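Local structure of universal stress protein (Mycobacterium smegmatis, 5AHW) at residues 116-121 with 126-131; 16-21 with 71-76. The protein binds the second messenger cyclic AMP as a homodimeric universal stress protein, and so probably takes part in cAMP-dependent signalling in mycobacteria. One frame throughout, in Å; residues are numbered along the deposited sequence.

Contact 1. Residues 116-121 with 126-131; sequences VGLSTI and LGSVPA. With CMP (adenosine-3',5'-cyclic-monophosphate), chain K.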
loop_
_atom_site.group_PDB
_atom_site.type_symbol
_atom_site.label_atom_id
_atom_site.label_comp_id
_atom_site.label_asym_id
_atom_site.label_seq_id
_atom_site.Cartn_x
_atom_site.Cartn_y
_atom_site.Cartn_z
ATOM N N VAL B 116 6.856 5.994 -8.833
ATOM C CA VAL B 116 7.773 6.796 -9.638
ATOM C C VAL B 116 7.992 8.054 -8.875
ATOM O O VAL B 116 7.059 8.689 -8.450
ATOM C CB VAL B 116 7.205 7.070 -11.035
ATOM C CG1 VAL B 116 8.030 8.094 -11.802
ATOM C CG2 VAL B 116 7.119 5.753 -11.800
ATOM N N GLY B 117 9.247 8.409 -8.670
ATOM C CA GLY B 117 9.589 9.667 -8.025
ATOM C C GLY B 117 10.033 9.542 -6.578
ATOM O O GLY B 117 10.709 10.455 -6.047
ATOM N N LEU B 118 9.774 8.383 -5.951
ATOM C CA LEU B 118 10.073 8.245 -4.559
ATOM C C LEU B 118 11.535 8.184 -4.241
ATOM O O LEU B 118 11.935 8.355 -3.096
ATOM C CB LEU B 118 9.527 6.876 -4.061
ATOM C CG LEU B 118 8.155 6.698 -3.544
ATOM C CD1 LEU B 118 8.124 5.331 -2.861
ATOM C CD2 LEU B 118 7.806 7.865 -2.613
ATOM N N SER B 119 12.364 7.798 -5.179
ATOM C CA SER B 119 13.712 7.596 -4.783
ATOM C C SER B 119 14.686 8.762 -5.157
ATOM O O SER B 119 15.834 8.714 -4.718
ATOM C CB SER B 119 14.233 6.288 -5.440
ATOM O OG SER B 119 14.266 6.515 -6.860
ATOM N N THR B 120 14.296 9.715 -6.018
ATOM C CA THR B 120 15.229 10.764 -6.401
ATOM C C THR B 120 15.407 11.745 -5.246
ATOM O O THR B 120 14.476 11.942 -4.410
ATOM C CB THR B 120 14.816 11.547 -7.646
ATOM O OG1 THR B 120 13.588 12.273 -7.387
ATOM C CG2 THR B 120 14.708 10.654 -8.815
ATOM N N ILE B 121 16.582 12.384 -5.191
ATOM C CA ILE B 121 16.820 13.338 -4.123
ATOM C C ILE B 121 15.893 14.546 -4.293
ATOM O O ILE B 121 15.337 15.052 -3.339
ATOM C CB ILE B 121 18.274 13.742 -3.992
ATOM C CG1 ILE B 121 19.143 12.506 -3.745
ATOM C CG2 ILE B 121 18.437 14.661 -2.802
ATOM C CD1 ILE B 121 18.753 11.673 -2.502
ATOM N N LEU B 126 11.595 18.037 -2.812
ATOM C CA LEU B 126 10.653 18.978 -3.388
ATOM C C LEU B 126 9.238 18.365 -3.415
ATOM O O LEU B 126 8.253 19.110 -3.434
ATOM C CB LEU B 126 11.085 19.402 -4.791
ATOM C CG LEU B 126 12.376 20.225 -4.897
ATOM C CD1 LEU B 126 12.803 20.413 -6.339
ATOM C CD2 LEU B 126 12.185 21.583 -4.325
ATOM N N GLY B 127 9.156 17.041 -3.410
ATOM C CA GLY B 127 7.925 16.365 -3.542
ATOM C C GLY B 127 7.738 15.403 -4.680
ATOM O O GLY B 127 8.320 15.528 -5.714
ATOM N N SER B 128 6.958 14.356 -4.433
ATOM C CA SER B 128 6.524 13.490 -5.494
ATOM C C SER B 128 5.116 13.094 -5.200
ATOM O O SER B 128 4.704 13.102 -4.076
ATOM C CB SER B 128 7.396 12.214 -5.514
ATOM O OG SER B 128 7.158 11.390 -4.351
ATOM N N VAL B 129 4.384 12.689 -6.214
ATOM C CA VAL B 129 3.020 12.230 -6.018
ATOM C C VAL B 129 2.864 11.083 -5.023
ATOM O O VAL B 129 2.121 11.201 -4.107
ATOM C CB VAL B 129 2.377 11.873 -7.354
ATOM C CG1 VAL B 129 0.913 11.501 -7.126
ATOM C CG2 VAL B 129 2.509 13.065 -8.304
ATOM N N PRO B 130 3.656 10.003 -5.129
ATOM C CA PRO B 130 3.438 8.996 -4.094
ATOM C C PRO B 130 3.790 9.426 -2.675
ATOM O O PRO B 130 3.091 9.045 -1.766
ATOM C CB PRO B 130 4.355 7.838 -4.499
ATOM C CG PRO B 130 5.121 8.302 -5.680
ATOM C CD PRO B 130 4.368 9.436 -6.287
ATOM N N ALA B 131 4.925 10.097 -2.462
ATOM C CA ALA B 131 5.303 10.498 -1.136
ATOM C C ALA B 131 4.286 11.489 -0.546
ATOM O O ALA B 131 3.954 11.415 0.642
ATOM C CB ALA B 131 6.645 11.136 -1.178
HETATM P P CMP K . 3.467 5.669 -11.384
HETATM O O1P CMP K . 3.761 4.174 -11.418
HETATM O O2P CMP K . 3.711 6.266 -12.692
HETATM O "O5'" CMP K . 4.169 6.447 -10.203
HETATM C "C5'" CMP K . 3.738 7.714 -9.648
HETATM C "C4'" CMP K . 2.245 7.629 -9.500
HETATM O "O4'" CMP K . 1.631 8.855 -9.147
HETATM C "C3'" CMP K . 1.539 7.230 -10.741
HETATM O "O3'" CMP K . 1.893 5.888 -11.043
HETATM C "C2'" CMP K . 0.073 7.521 -10.387
HETATM O "O2'" CMP K . -0.525 6.531 -9.539
HETATM C "C1'" CMP K . 0.271 8.823 -9.592
HETATM N N9 CMP K . 0.019 9.941 -10.533
HETATM C C8 CMP K . 0.935 10.692 -11.172
HETATM N N7 CMP K . 0.345 11.565 -12.003
HETATM C C5 CMP K . -0.951 11.395 -11.890
HETATM C C6 CMP K . -2.163 12.018 -12.453
HETATM N N6 CMP K . -2.042 13.012 -13.322
HETATM N N1 CMP K . -3.362 11.552 -12.079
HETATM C C2 CMP K . -3.507 10.548 -11.207
HETATM N N3 CMP K . -2.449 9.917 -10.657
HETATM C C4 CMP K . -1.179 10.299 -10.954
#
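Leu118 leans across the first turn of helix 129-136 and meets Pro130 and Ala131. Its CB leaves the backbone roughly along the flank of the other segment, and the later atoms make the contact. CG lies 4.0 Å from Pro130 CG, with the leucine and the proline ring crossing at a slant. With CD1 nearly anti to CA (chi2 -167°), the other branch, CD2, faces the helix: it lies 3.6 Å from Ala131 N and 3.8 Å from Ala131 CB, with Pro130 CB just beyond. A branched apolar chain suits this place because one methyl can then lie against the proline ring and the Ala131 methyl together. Pro130 suits a first helical turn, where its missing N-H costs no bond, and its ring packs against the loop after strand 110-114, with CG 3.4 Å from Val116 O. Gly117, at positive phi (104°), passes close to Ser128; lacking a side chain, it avoids pressing on Ser128 CB and the preceding carbonyl O. Ser128 is the N-cap: its OG accepts from Ala131 N at 3.2 Å. Val116 N donates to CMP O5' over 3.0 Å. Gly114, Gly117 and Gly127-Ser128 fit the G-2X-G-9X-G(S/T) Walker A-like motif of nucleotide-binding universal stress proteins. The loop after strand 110-114 thus rests on the start of helix 129-136, helix 121-126 joins the two segments, and Leu118 also packs on Ala134 of the second subunit.

Contact 2. Residues 16-21 with 71-76; sequences SSLRAV and LREAND. With CMP (adenosine-3',5'-cyclic-monophosphate), chain K.
With CG1 anti to the backbone N (chi1 176°), Val21 of helix 15-31 sends that methyl to the backbone of helix 65-80, 3.3 Å from Ala74 O; CG2 is then the methyl that meets Ala74 CB, at 4.1 Å. One turn earlier, Leu18 CG stands anti to its own carbonyl carbon (chi1 -70°), and its CD2 comes within 4.0 Å of Ala74 CA. The alanine methyl therefore lies against both branched chains, and its small size suits a spot where the axes of the two short segments come within 9.7 Å, crossing at -46°. At the border, Leu18 CD1 touches the aliphatic CG of Glu73 at 4.3 Å, a residue whose exposed position suits a charged end. Ala74 also rests on Ile37 of strand 34-41, which sets helix 65-80 against the sheet. On another face of helix 15-31, near its N-terminus, Ser16 OG donates to CMP O2P over 2.7 Å, and Ser17 CB lies 3.3 Å from CMP O3'. A small hydroxyl side chain fits here, since it leaves room for the phosphate beside the backbone. Helices packed on a parallel sheet, with the ligand at the strand ends, are characteristic of the Rossmann-like alpha/beta fold of the HUP clan; here the start of helix 15-31 adds to the phosphate site.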
loop_
_atom_site.group_PDB
_atom_site.type_symbol
_atom_site.label_atom_id
_atom_site.label_comp_id
_atom_site.label_asym_id
_atom_site.label_seq_id
_atom_site.Cartn_x
_atom_site.Cartn_y
_atom_site.Cartn_z
ATOM N N SER B 16 4.080 2.698 -16.189
ATOM C CA SER B 16 4.296 2.479 -14.753
ATOM C C SER B 16 2.957 2.579 -14.044
ATOM O O SER B 16 2.494 1.663 -13.328
ATOM C CB SER B 16 5.309 3.535 -14.185
ATOM O OG SER B 16 5.009 4.865 -14.551
ATOM N N SER B 17 2.228 3.658 -14.334
ATOM C CA SER B 17 0.962 3.830 -13.618
ATOM C C SER B 17 -0.076 2.735 -13.952
ATOM O O SER B 17 -0.930 2.385 -13.122
ATOM C CB SER B 17 0.401 5.227 -13.866
ATOM O OG SER B 17 -0.240 5.353 -15.113
ATOM N N LEU B 18 -0.051 2.231 -15.177
ATOM C CA LEU B 18 -1.006 1.227 -15.552
ATOM C C LEU B 18 -0.756 -0.076 -14.805
ATOM O O LEU B 18 -1.691 -0.863 -14.614
ATOM C CB LEU B 18 -0.976 1.021 -17.061
ATOM C CG LEU B 18 -1.542 2.230 -17.813
ATOM C CD1 LEU B 18 -1.278 2.039 -19.285
ATOM C CD2 LEU B 18 -3.013 2.430 -17.568
ATOM N N ARG B 19 0.477 -0.274 -14.359
ATOM C CA ARG B 19 0.799 -1.382 -13.486
ATOM C C ARG B 19 0.151 -1.169 -12.124
ATOM O O ARG B 19 -0.221 -2.162 -11.482
ATOM C CB ARG B 19 2.321 -1.633 -13.335
ATOM C CG ARG B 19 2.968 -2.149 -14.610
ATOM C CD ARG B 19 4.457 -2.534 -14.513
ATOM N NE ARG B 19 5.361 -1.357 -14.541
ATOM C CZ ARG B 19 6.122 -0.939 -15.575
ATOM N NH1 ARG B 19 6.152 -1.588 -16.751
ATOM N NH2 ARG B 19 6.880 0.152 -15.411
ATOM N N ALA B 20 0.091 0.077 -11.663
ATOM C CA ALA B 20 -0.620 0.396 -10.453
ATOM C C ALA B 20 -2.106 0.093 -10.600
ATOM O O ALA B 20 -2.720 -0.391 -9.661
ATOM C CB ALA B 20 -0.452 1.865 -10.070
ATOM N N VAL B 21 -2.684 0.408 -11.758
ATOM C CA VAL B 21 -4.056 0.026 -12.055
ATOM C C VAL B 21 -4.291 -1.536 -12.074
ATOM O O VAL B 21 -5.274 -2.025 -11.488
ATOM C CB VAL B 21 -4.491 0.650 -13.397
ATOM C CG1 VAL B 21 -5.885 0.207 -13.794
ATOM C CG2 VAL B 21 -4.513 2.164 -13.284
ATOM N N LEU B 71 -8.282 7.041 -19.420
ATOM C CA LEU B 71 -9.250 6.362 -18.567
ATOM C C LEU B 71 -9.758 5.067 -19.201
ATOM O O LEU B 71 -9.858 4.108 -18.485
ATOM C CB LEU B 71 -10.414 7.282 -18.137
ATOM C CG LEU B 71 -9.860 8.293 -17.118
ATOM C CD1 LEU B 71 -10.773 9.498 -17.038
ATOM C CD2 LEU B 71 -9.631 7.683 -15.740
ATOM N N ARG B 72 -10.072 5.029 -20.503
ATOM C CA ARG B 72 -10.521 3.758 -21.095
ATOM C C ARG B 72 -9.444 2.665 -21.071
ATOM O O ARG B 72 -9.712 1.516 -20.731
ATOM C CB ARG B 72 -11.167 3.899 -22.489
ATOM C CG ARG B 72 -10.384 4.678 -23.524
ATOM C CD ARG B 72 -11.107 4.749 -24.882
ATOM N NE ARG B 72 -10.773 5.980 -25.644
ATOM C CZ ARG B 72 -11.362 7.175 -25.491
ATOM N NH1 ARG B 72 -12.356 7.367 -24.610
ATOM N NH2 ARG B 72 -10.959 8.200 -26.237
ATOM N N GLU B 73 -8.205 2.989 -21.396
ATOM C CA GLU B 73 -7.172 1.978 -21.285
ATOM C C GLU B 73 -7.036 1.517 -19.835
ATOM O O GLU B 73 -6.982 0.315 -19.588
ATOM C CB GLU B 73 -5.859 2.446 -21.878
ATOM C CG GLU B 73 -4.708 1.433 -21.762
ATOM C CD GLU B 73 -4.855 0.168 -22.631
ATOM O OE1 GLU B 73 -5.698 0.119 -23.578
ATOM O OE2 GLU B 73 -4.080 -0.791 -22.353
ATOM N N ALA B 74 -7.034 2.433 -18.871
ATOM C CA ALA B 74 -6.946 1.991 -17.484
ATOM C C ALA B 74 -8.085 1.068 -17.127
ATOM O O ALA B 74 -7.914 0.096 -16.384
ATOM C CB ALA B 74 -6.894 3.155 -16.511
ATOM N N ASN B 75 -9.257 1.398 -17.635
ATOM C CA ASN B 75 -10.447 0.562 -17.443
ATOM C C ASN B 75 -10.270 -0.872 -17.992
ATOM O O ASN B 75 -10.551 -1.849 -17.313
ATOM C CB ASN B 75 -11.657 1.222 -18.129
ATOM C CG ASN B 75 -12.976 0.633 -17.681
ATOM O OD1 ASN B 75 -13.140 -0.575 -17.600
ATOM N ND2 ASN B 75 -13.951 1.508 -17.403
ATOM N N ASP B 76 -9.823 -0.964 -19.233
ATOM C CA ASP B 76 -9.512 -2.240 -19.846
ATOM C C ASP B 76 -8.489 -3.010 -19.003
ATOM O O ASP B 76 -8.647 -4.201 -18.800
ATOM C CB ASP B 76 -9.004 -2.050 -21.278
ATOM C CG ASP B 76 -10.092 -1.565 -22.215
ATOM O OD1 ASP B 76 -11.284 -1.783 -21.903
ATOM O OD2 ASP B 76 -9.762 -0.979 -23.279
HETATM P P CMP K . 3.467 5.669 -11.384
HETATM O O1P CMP K . 3.761 4.174 -11.418
HETATM O O2P CMP K . 3.711 6.266 -12.692
HETATM O "O5'" CMP K . 4.169 6.447 -10.203
HETATM C "C5'" CMP K . 3.738 7.714 -9.648
HETATM C "C4'" CMP K . 2.245 7.629 -9.500
HETATM O "O4'" CMP K . 1.631 8.855 -9.147
HETATM C "C3'" CMP K . 1.539 7.230 -10.741
HETATM O "O3'" CMP K . 1.893 5.888 -11.043
HETATM C "C2'" CMP K . 0.073 7.521 -10.387
HETATM O "O2'" CMP K . -0.525 6.531 -9.539
HETATM C "C1'" CMP K . 0.271 8.823 -9.592
HETATM N N9 CMP K . 0.019 9.941 -10.533
HETATM C C8 CMP K . 0.935 10.692 -11.172
HETATM N N7 CMP K . 0.345 11.565 -12.003
HETATM C C5 CMP K . -0.951 11.395 -11.890
HETATM C C6 CMP K . -2.163 12.018 -12.453
HETATM N N6 CMP K . -2.042 13.012 -13.322
HETATM N N1 CMP K . -3.362 11.552 -12.079
HETATM C C2 CMP K . -3.507 10.548 -11.207
HETATM N N3 CMP K . -2.449 9.917 -10.657
HETATM C C4 CMP K . -1.179 10.299 -10.954
#

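Along the chain the two contacts come in series: 16-21 with 71-76 closes before 116-121 with 126-131 opens, and their centres lie 20 Å apart. Contact 2 is buried and lies nearer the chain's centre (about 9 Å, against 15 Å for contact 1, centre to centre), whereas contact 1 lies at the surface, close to the second subunit. Both flank one parallel sheet, in the order 86-92, 34-41, 6-10, 110-114, 140-144, helix 15-31 following the central strand 6-10 and the loop of contact 1 following its neighbour, strand 110-114. The two meet at the cyclic phosphate, where Val116 CG2 packs 3.6 Å from Ser16 OG. Both halves of the chain thus contribute to one cAMP pocket, completed by residues such as Gly10, Ala40 and Thr146.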